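Local coordinates for protein HTP-2 (Caenorhabditis elegans, PDB 4TZM), which binds a closure motif of HTP-3 through its HORMA domain, probably as one step in the hierarchical assembly of the meiotic chromosome axis, at residues A154-A157 and Q158-Y161; N208-D212 and G213-S217; Y221-P224 and D225-S229. All coordinates share one frame; numbering follows the deposited sequence.

Interaction 1 of 3, residues A154-A157 and Q158-Y161; sequences AELA and QLRY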
loop_
_atom_site.group_PDB
_atom_site.type_symbol
_atom_site.label_atom_id
_atom_site.label_comp_id
_atom_site.label_asym_id
_atom_site.label_seq_id
_atom_site.Cartn_x
_atom_site.Cartn_y
_atom_site.Cartn_z
ATOM N N ALA A 154 -2.836 -7.396 -16.783
ATOM C CA ALA A 154 -2.128 -7.837 -17.984
ATOM C C ALA A 154 -0.727 -7.237 -18.091
ATOM O O ALA A 154 0.237 -7.943 -18.380
ATOM C CB ALA A 154 -2.940 -7.500 -19.228
ATOM N N GLU A 155 -0.612 -5.938 -17.839
ATOM C CA GLU A 155 0.685 -5.276 -17.908
ATOM C C GLU A 155 1.574 -5.651 -16.721
ATOM O O GLU A 155 2.696 -6.124 -16.905
ATOM C CB GLU A 155 0.509 -3.760 -17.972
ATOM C CG GLU A 155 1.815 -2.992 -18.080
ATOM C CD GLU A 155 1.605 -1.495 -18.182
ATOM O OE1 GLU A 155 0.445 -1.047 -18.052
ATOM O OE2 GLU A 155 2.598 -0.766 -18.395
ATOM N N LEU A 156 1.063 -5.444 -15.509
ATOM C CA LEU A 156 1.838 -5.670 -14.290
ATOM C C LEU A 156 2.298 -7.120 -14.126
ATOM O O LEU A 156 3.349 -7.380 -13.538
ATOM C CB LEU A 156 1.024 -5.248 -13.061
ATOM C CG LEU A 156 1.840 -5.050 -11.782
ATOM C CD1 LEU A 156 2.932 -4.015 -12.015
ATOM C CD2 LEU A 156 0.952 -4.650 -10.607
ATOM N N ALA A 157 1.511 -8.060 -14.642
ATOM C CA ALA A 157 1.865 -9.475 -14.570
ATOM C C ALA A 157 3.101 -9.767 -15.412
ATOM O O ALA A 157 3.935 -10.594 -15.043
ATOM C CB ALA A 157 0.700 -10.340 -15.022
ATOM N N GLN A 158 3.209 -9.079 -16.544
ATOM C CA GLN A 158 4.343 -9.239 -17.447
ATOM C C GLN A 158 5.588 -8.514 -16.933
ATOM O O GLN A 158 6.702 -8.787 -17.380
ATOM C CB GLN A 158 3.993 -8.722 -18.847
ATOM C CG GLN A 158 2.952 -9.539 -19.606
ATOM C CD GLN A 158 2.752 -9.047 -21.034
ATOM O OE1 GLN A 158 2.711 -7.843 -21.293
ATOM N NE2 GLN A 158 2.635 -9.984 -21.970
ATOM N N LEU A 159 5.394 -7.588 -15.998
ATOM C CA LEU A 159 6.493 -6.763 -15.501
ATOM C C LEU A 159 7.546 -7.571 -14.742
ATOM O O LEU A 159 7.230 -8.301 -13.803
ATOM C CB LEU A 159 5.958 -5.648 -14.602
ATOM C CG LEU A 159 7.058 -4.709 -14.109
ATOM C CD1 LEU A 159 7.817 -4.129 -15.294
ATOM C CD2 LEU A 159 6.481 -3.608 -13.245
ATOM N N ARG A 160 8.801 -7.417 -15.155
ATOM C CA ARG A 160 9.923 -8.167 -14.598
ATOM C C ARG A 160 10.442 -7.559 -13.302
ATOM O O ARG A 160 10.295 -6.362 -13.063
ATOM C CB ARG A 160 11.072 -8.219 -15.604
ATOM C CG ARG A 160 11.435 -9.595 -16.138
ATOM C CD ARG A 160 12.703 -9.496 -16.983
ATOM N NE ARG A 160 12.771 -10.502 -18.041
ATOM C CZ ARG A 160 13.685 -10.498 -19.008
ATOM N NH1 ARG A 160 14.603 -9.541 -19.046
ATOM N NH2 ARG A 160 13.683 -11.444 -19.940
ATOM N N TYR A 161 11.067 -8.389 -12.473
ATOM C CA TYR A 161 11.823 -7.877 -11.339
ATOM C C TYR A 161 13.173 -7.380 -11.849
ATOM O O TYR A 161 13.937 -8.140 -12.441
ATOM C CB TYR A 161 11.998 -8.944 -10.252
ATOM C CG TYR A 161 13.098 -8.602 -9.278
ATOM C CD1 TYR A 161 12.919 -7.611 -8.324
ATOM C CD2 TYR A 161 14.321 -9.259 -9.321
ATOM C CE1 TYR A 161 13.924 -7.287 -7.435
ATOM C CE2 TYR A 161 15.334 -8.942 -8.435
ATOM C CZ TYR A 161 15.129 -7.956 -7.496
ATOM O OH TYR A 161 16.136 -7.639 -6.613
#

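Interaction 2 of 3, residues N208-D212 and G213-S217; sequences NFRID and GFDDS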
loop_
_atom_site.group_PDB
_atom_site.type_symbol
_atom_site.label_atom_id
_atom_site.label_comp_id
_atom_site.label_asym_id
_atom_site.label_seq_id
_atom_site.Cartn_x
_atom_site.Cartn_y
_atom_site.Cartn_z
ATOM N N ASN A 208 -11.328 -20.458 7.128
ATOM C CA ASN A 208 -10.985 -20.275 8.537
ATOM C C ASN A 208 -9.892 -19.225 8.744
ATOM O O ASN A 208 -9.696 -18.733 9.858
ATOM C CB ASN A 208 -10.557 -21.605 9.167
ATOM C CG ASN A 208 -9.250 -22.125 8.604
ATOM O OD1 ASN A 208 -9.006 -22.049 7.403
ATOM N ND2 ASN A 208 -8.398 -22.655 9.477
ATOM N N PHE A 209 -9.185 -18.878 7.672
ATOM C CA PHE A 209 -8.173 -17.830 7.744
ATOM C C PHE A 209 -8.828 -16.457 7.712
ATOM O O PHE A 209 -9.546 -16.127 6.772
ATOM C CB PHE A 209 -7.165 -17.956 6.598
ATOM C CG PHE A 209 -6.173 -16.825 6.542
ATOM C CD1 PHE A 209 -5.029 -16.853 7.323
ATOM C CD2 PHE A 209 -6.390 -15.727 5.717
ATOM C CE1 PHE A 209 -4.114 -15.811 7.280
ATOM C CE2 PHE A 209 -5.481 -14.680 5.671
ATOM C CZ PHE A 209 -4.341 -14.723 6.453
ATOM N N ARG A 210 -8.574 -15.656 8.740
ATOM C CA ARG A 210 -9.109 -14.304 8.787
ATOM C C ARG A 210 -8.027 -13.333 9.224
ATOM O O ARG A 210 -7.245 -13.623 10.130
ATOM C CB ARG A 210 -10.309 -14.222 9.731
ATOM C CG ARG A 210 -10.981 -12.858 9.754
ATOM C CD ARG A 210 -12.116 -12.811 10.763
ATOM N NE ARG A 210 -11.649 -13.033 12.128
ATOM C CZ ARG A 210 -11.212 -12.070 12.934
ATOM N NH1 ARG A 210 -11.176 -10.813 12.510
ATOM N NH2 ARG A 210 -10.808 -12.362 14.163
ATOM N N ILE A 211 -7.974 -12.181 8.571
ATOM C CA ILE A 211 -6.979 -11.186 8.920
ATOM C C ILE A 211 -7.411 -10.460 10.194
ATOM O O ILE A 211 -8.560 -10.021 10.319
ATOM C CB ILE A 211 -6.751 -10.211 7.754
ATOM C CG1 ILE A 211 -6.229 -10.997 6.544
ATOM C CG2 ILE A 211 -5.769 -9.119 8.148
ATOM C CD1 ILE A 211 -6.175 -10.212 5.261
ATOM N N ASP A 212 -6.491 -10.376 11.152
ATOM C CA ASP A 212 -6.790 -9.789 12.450
ATOM C C ASP A 212 -7.158 -8.318 12.309
ATOM O O ASP A 212 -6.408 -7.531 11.729
ATOM C CB ASP A 212 -5.602 -9.948 13.403
ATOM C CG ASP A 212 -5.999 -9.802 14.868
ATOM O OD1 ASP A 212 -7.164 -10.111 15.207
ATOM O OD2 ASP A 212 -5.151 -9.386 15.686
ATOM N N GLY A 213 -8.321 -7.952 12.837
ATOM C CA GLY A 213 -8.772 -6.575 12.802
ATOM C C GLY A 213 -9.842 -6.350 11.755
ATOM O O GLY A 213 -10.504 -5.315 11.743
ATOM N N PHE A 214 -10.013 -7.329 10.874
ATOM C CA PHE A 214 -10.974 -7.222 9.784
ATOM C C PHE A 214 -12.079 -8.266 9.916
ATOM O O PHE A 214 -11.855 -9.457 9.688
ATOM C CB PHE A 214 -10.274 -7.375 8.429
ATOM C CG PHE A 214 -9.289 -6.277 8.115
ATOM C CD1 PHE A 214 -7.987 -6.331 8.591
ATOM C CD2 PHE A 214 -9.662 -5.203 7.320
ATOM C CE1 PHE A 214 -7.080 -5.325 8.291
ATOM C CE2 PHE A 214 -8.760 -4.195 7.015
ATOM C CZ PHE A 214 -7.469 -4.256 7.502
ATOM N N ASP A 215 -13.272 -7.812 10.289
ATOM C CA ASP A 215 -14.442 -8.679 10.340
ATOM C C ASP A 215 -14.905 -8.986 8.921
ATOM O O ASP A 215 -14.847 -8.121 8.048
ATOM C CB ASP A 215 -15.574 -8.019 11.134
ATOM C CG ASP A 215 -15.092 -7.403 12.431
ATOM O OD1 ASP A 215 -14.192 -7.994 13.064
ATOM O OD2 ASP A 215 -15.607 -6.329 12.815
ATOM N N ASP A 216 -15.369 -10.211 8.693
ATOM C CA ASP A 216 -15.814 -10.620 7.362
ATOM C C ASP A 216 -17.023 -9.816 6.899
ATOM O O ASP A 216 -17.823 -9.351 7.710
ATOM C CB ASP A 216 -16.136 -12.116 7.336
ATOM C CG ASP A 216 -14.899 -12.973 7.149
ATOM O OD1 ASP A 216 -14.213 -13.261 8.153
ATOM O OD2 ASP A 216 -14.610 -13.359 5.996
ATOM N N SER A 217 -17.142 -9.655 5.587
ATOM C CA SER A 217 -18.200 -8.836 5.006
ATOM C C SER A 217 -18.635 -9.365 3.646
ATOM O O SER A 217 -17.830 -9.912 2.891
ATOM C CB SER A 217 -17.735 -7.385 4.874
ATOM O OG SER A 217 -18.695 -6.587 4.202
HETATM O O HOH W 1 -9.561 -9.317 14.977
#

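Interaction 3 of 3, residues Y221-P224 and D225-S229; sequences YTLP and DGIQS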
loop_
_atom_site.group_PDB
_atom_site.type_symbol
_atom_site.label_atom_id
_atom_site.label_comp_id
_atom_site.label_asym_id
_atom_site.label_seq_id
_atom_site.Cartn_x
_atom_site.Cartn_y
_atom_site.Cartn_z
ATOM N N TYR A 221 -16.572 -2.213 -1.684
ATOM C CA TYR A 221 -16.950 -0.826 -1.944
ATOM C C TYR A 221 -17.397 -0.666 -3.394
ATOM O O TYR A 221 -16.991 -1.431 -4.267
ATOM C CB TYR A 221 -15.797 0.139 -1.629
ATOM C CG TYR A 221 -14.563 -0.030 -2.496
ATOM C CD1 TYR A 221 -14.475 0.575 -3.747
ATOM C CD2 TYR A 221 -13.480 -0.777 -2.054
ATOM C CE1 TYR A 221 -13.354 0.422 -4.537
ATOM C CE2 TYR A 221 -12.353 -0.931 -2.837
ATOM C CZ TYR A 221 -12.295 -0.330 -4.076
ATOM O OH TYR A 221 -11.174 -0.483 -4.858
ATOM N N THR A 222 -18.237 0.332 -3.642
ATOM C CA THR A 222 -18.686 0.634 -4.994
ATOM C C THR A 222 -18.330 2.082 -5.320
ATOM O O THR A 222 -18.152 2.901 -4.418
ATOM C CB THR A 222 -20.205 0.401 -5.152
ATOM O OG1 THR A 222 -20.553 -0.879 -4.609
ATOM C CG2 THR A 222 -20.621 0.456 -6.616
ATOM N N LEU A 223 -18.207 2.391 -6.607
ATOM C CA LEU A 223 -17.846 3.730 -7.040
ATOM C C LEU A 223 -19.026 4.420 -7.709
ATOM O O LEU A 223 -19.958 3.759 -8.166
ATOM C CB LEU A 223 -16.657 3.676 -8.003
ATOM C CG LEU A 223 -15.427 2.895 -7.543
ATOM C CD1 LEU A 223 -14.394 2.815 -8.657
ATOM C CD2 LEU A 223 -14.835 3.534 -6.298
ATOM N N PRO A 224 -19.000 5.761 -7.753
ATOM C CA PRO A 224 -19.927 6.492 -8.620
ATOM C C PRO A 224 -19.635 6.177 -10.082
ATOM O O PRO A 224 -18.593 5.592 -10.383
ATOM C CB PRO A 224 -19.632 7.961 -8.300
ATOM C CG PRO A 224 -19.030 7.933 -6.938
ATOM C CD PRO A 224 -18.239 6.665 -6.875
ATOM N N ASP A 225 -20.531 6.565 -10.981
ATOM C CA ASP A 225 -20.363 6.238 -12.393
ATOM C C ASP A 225 -19.451 7.227 -13.115
ATOM O O ASP A 225 -18.856 6.898 -14.141
ATOM C CB ASP A 225 -21.724 6.172 -13.087
ATOM C CG ASP A 225 -22.563 5.002 -12.608
ATOM O OD1 ASP A 225 -22.269 3.854 -13.006
ATOM O OD2 ASP A 225 -23.519 5.229 -11.837
ATOM N N GLY A 226 -19.332 8.433 -12.571
ATOM C CA GLY A 226 -18.525 9.463 -13.199
ATOM C C GLY A 226 -17.290 9.829 -12.401
ATOM O O GLY A 226 -16.680 10.874 -12.638
ATOM N N ILE A 227 -16.913 8.973 -11.457
ATOM C CA ILE A 227 -15.768 9.258 -10.603
ATOM C C ILE A 227 -14.464 9.084 -11.382
ATOM O O ILE A 227 -14.338 8.188 -12.217
ATOM C CB ILE A 227 -15.779 8.367 -9.328
ATOM C CG1 ILE A 227 -14.756 8.875 -8.308
ATOM C CG2 ILE A 227 -15.558 6.897 -9.674
ATOM C CD1 ILE A 227 -14.966 8.329 -6.913
ATOM N N GLN A 228 -13.507 9.971 -11.125
ATOM C CA GLN A 228 -12.238 9.962 -11.844
ATOM C C GLN A 228 -11.246 8.973 -11.242
ATOM O O GLN A 228 -11.317 8.651 -10.058
ATOM C CB GLN A 228 -11.631 11.368 -11.871
ATOM C CG GLN A 228 -12.322 12.324 -12.836
ATOM C CD GLN A 228 -12.210 11.876 -14.285
ATOM O OE1 GLN A 228 -11.287 11.149 -14.655
ATOM N NE2 GLN A 228 -13.155 12.307 -15.112
ATOM N N SER A 229 -10.318 8.504 -12.073
ATOM C CA SER A 229 -9.368 7.468 -11.678
ATOM C C SER A 229 -7.942 7.806 -12.102
ATOM O O SER A 229 -7.673 8.011 -13.285
ATOM C CB SER A 229 -9.779 6.121 -12.280
ATOM O OG SER A 229 -8.740 5.165 -12.165
#

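Interaction 1 of 3, residues A154-A157 and Q158-Y161
The C-terminal part of the short helix around 153-158, where E155 and L156 meet Q158 and L159, is a small worked example of how a helix gives way to extended chain. The carbonyl oxygen of E155 is approached by two amides in succession, Q158 N at 3.0 Å from E155 O and L159 N at 3.2 Å from the same atom. Both bonds are weak and bent, the first with an N-H...O angle of 126°. L159 N is also offered weakly to L156 O, so its single hydrogen is spread between two carbonyls one residue apart instead of being held by one straight bond. On the outer flank Q158 continues as an extended chain from CG, and its CG rests 3.4 Å from A154 O, the aliphatic part of the side chain lying against the carbonyl one turn back. The apolar flank depends on the two leucines. L159 turns its CG away from its own backbone N (chi1 -177°), and its CD2 meets CD1 of L156 at 3.8 Å, branch against branch, while its CB sits 3.3 Å from L156 O. Beneath the turn, both leucines lean on H234 of strand 228-235, and L156 also reaches A241 and H243 of strand 240-248. Through them the helix end packs on this hairpin before the chain runs on to helix 164-185.

Interaction 2 of 3, residues N208-D212 and G213-S217
R210 reaches across a tight turn to bind the backbone of F214: NH1 donates to F214 O at 3.2 Å with a nearly straight N-H...O angle of 161°. The oxygen lies in the guanidinium plane, yet NH1 stands above the carbonyl plane and so does not follow a lone pair. The second direct bond, F214 N to I211 O at 3.1 Å, closes a type II beta turn from I211 to F214. G213 occupies the third position of that turn with a positive phi of 104°, where a side chain would be jammed against the carbonyl oxygen of D212. A water knits the outer side together, accepting from G213 N at 2.8 Å, donating to D212 OD1, and accepting weakly from R210 NH1. D215 OD1 is 4.2 Å from R210 NH1 and well out of the guanidinium plane, so at most a longer-range attraction of charges is likely.

The turn leads into strand 214-217, which pairs antiparallel with the bound peptide, as expected for the closure-motif site of a HORMA domain. Outside the two segments, D216 OD2 forms a salt bridge with a basic side chain of that peptide. On the inner side, I211 and F214 lie alongside each other, pointing the same way, with I211 CG2 3.6 Å from F214 CD1. They pack against L199 of strand 193-201 and, through F214, against L92 of helix 84-102. Replacing F214 by an alanine would probably leave I211 CG2 without its ring partner and open a gap beside L92 and L199. The extended first part of the arginine chain carries R210 CD to 3.4 Å from D216 OD1, and the bend beyond it, at chi3 of R210 (62°), swings the guanidinium back toward F214 O.

Interaction 3 of 3, residues Y221-P224 and D225-S229
P224 O, the carbonyl oxygen at the bend between the two segments, has the CG2 methyl of I227 only 3.4 Å away. This is the polar atom closest to the isoleucine side chain across the turn, and the approach is a packing contact; the side-chain contact across the bend is apolar. I227 points its side chain back toward L223 and P224. Its CG1 branch is turned away from its own backbone N (chi1 -168°), which brings CD1 to the CD-CG edge of the proline ring, while CG2, set between the backbone N and the carbonyl carbon, faces P224 O and L223 CB. The two branches therefore divide the work. CD1 lies 3.7 Å from P224 CD and 4.1 Å from P224 CG, the isoleucine crossing the ring at a slant, and I227 CG2 lies 3.8 Å from L223 CB. I227 CB sits over the face of the ring on that same side, 3.9 Å from P224 CD. D225 and G226 carry the chain around the bend between these partners.

W247 of strand 240-248 backs both L223 and I227, and V124 of strand 123-133 also touches L223. Ahead of the bend, T222 makes backbone hydrogen bonds with V119 and A121, and Y221 OH bonds to E107 OE2. The arrangement is that of a surface loop folded over a small apolar cluster as it enters a strand, here the strand 228-235 that forms an antiparallel pair with 240-248 in the main sheet of the HORMA fold.

From the N terminus onward the three contacts come in series, none enclosing or crossing another. Interaction 1 takes the chain out of the short helix 153-158 ahead of helix 164-185, packed against the hairpin of strands 228-235 and 240-248. Interaction 2 closes a beta turn after strand 193-201 and delivers the chain to strand 214-217, beside the bound peptide. Interaction 3 follows a few residues later and turns the chain into strand 228-235, although its centre is about 26 Å from that of interaction 2. Interactions 1 and 3 thus both bear on the same hairpin, while interaction 2 joins helix 84-102 and strand 193-201 to the peptide site.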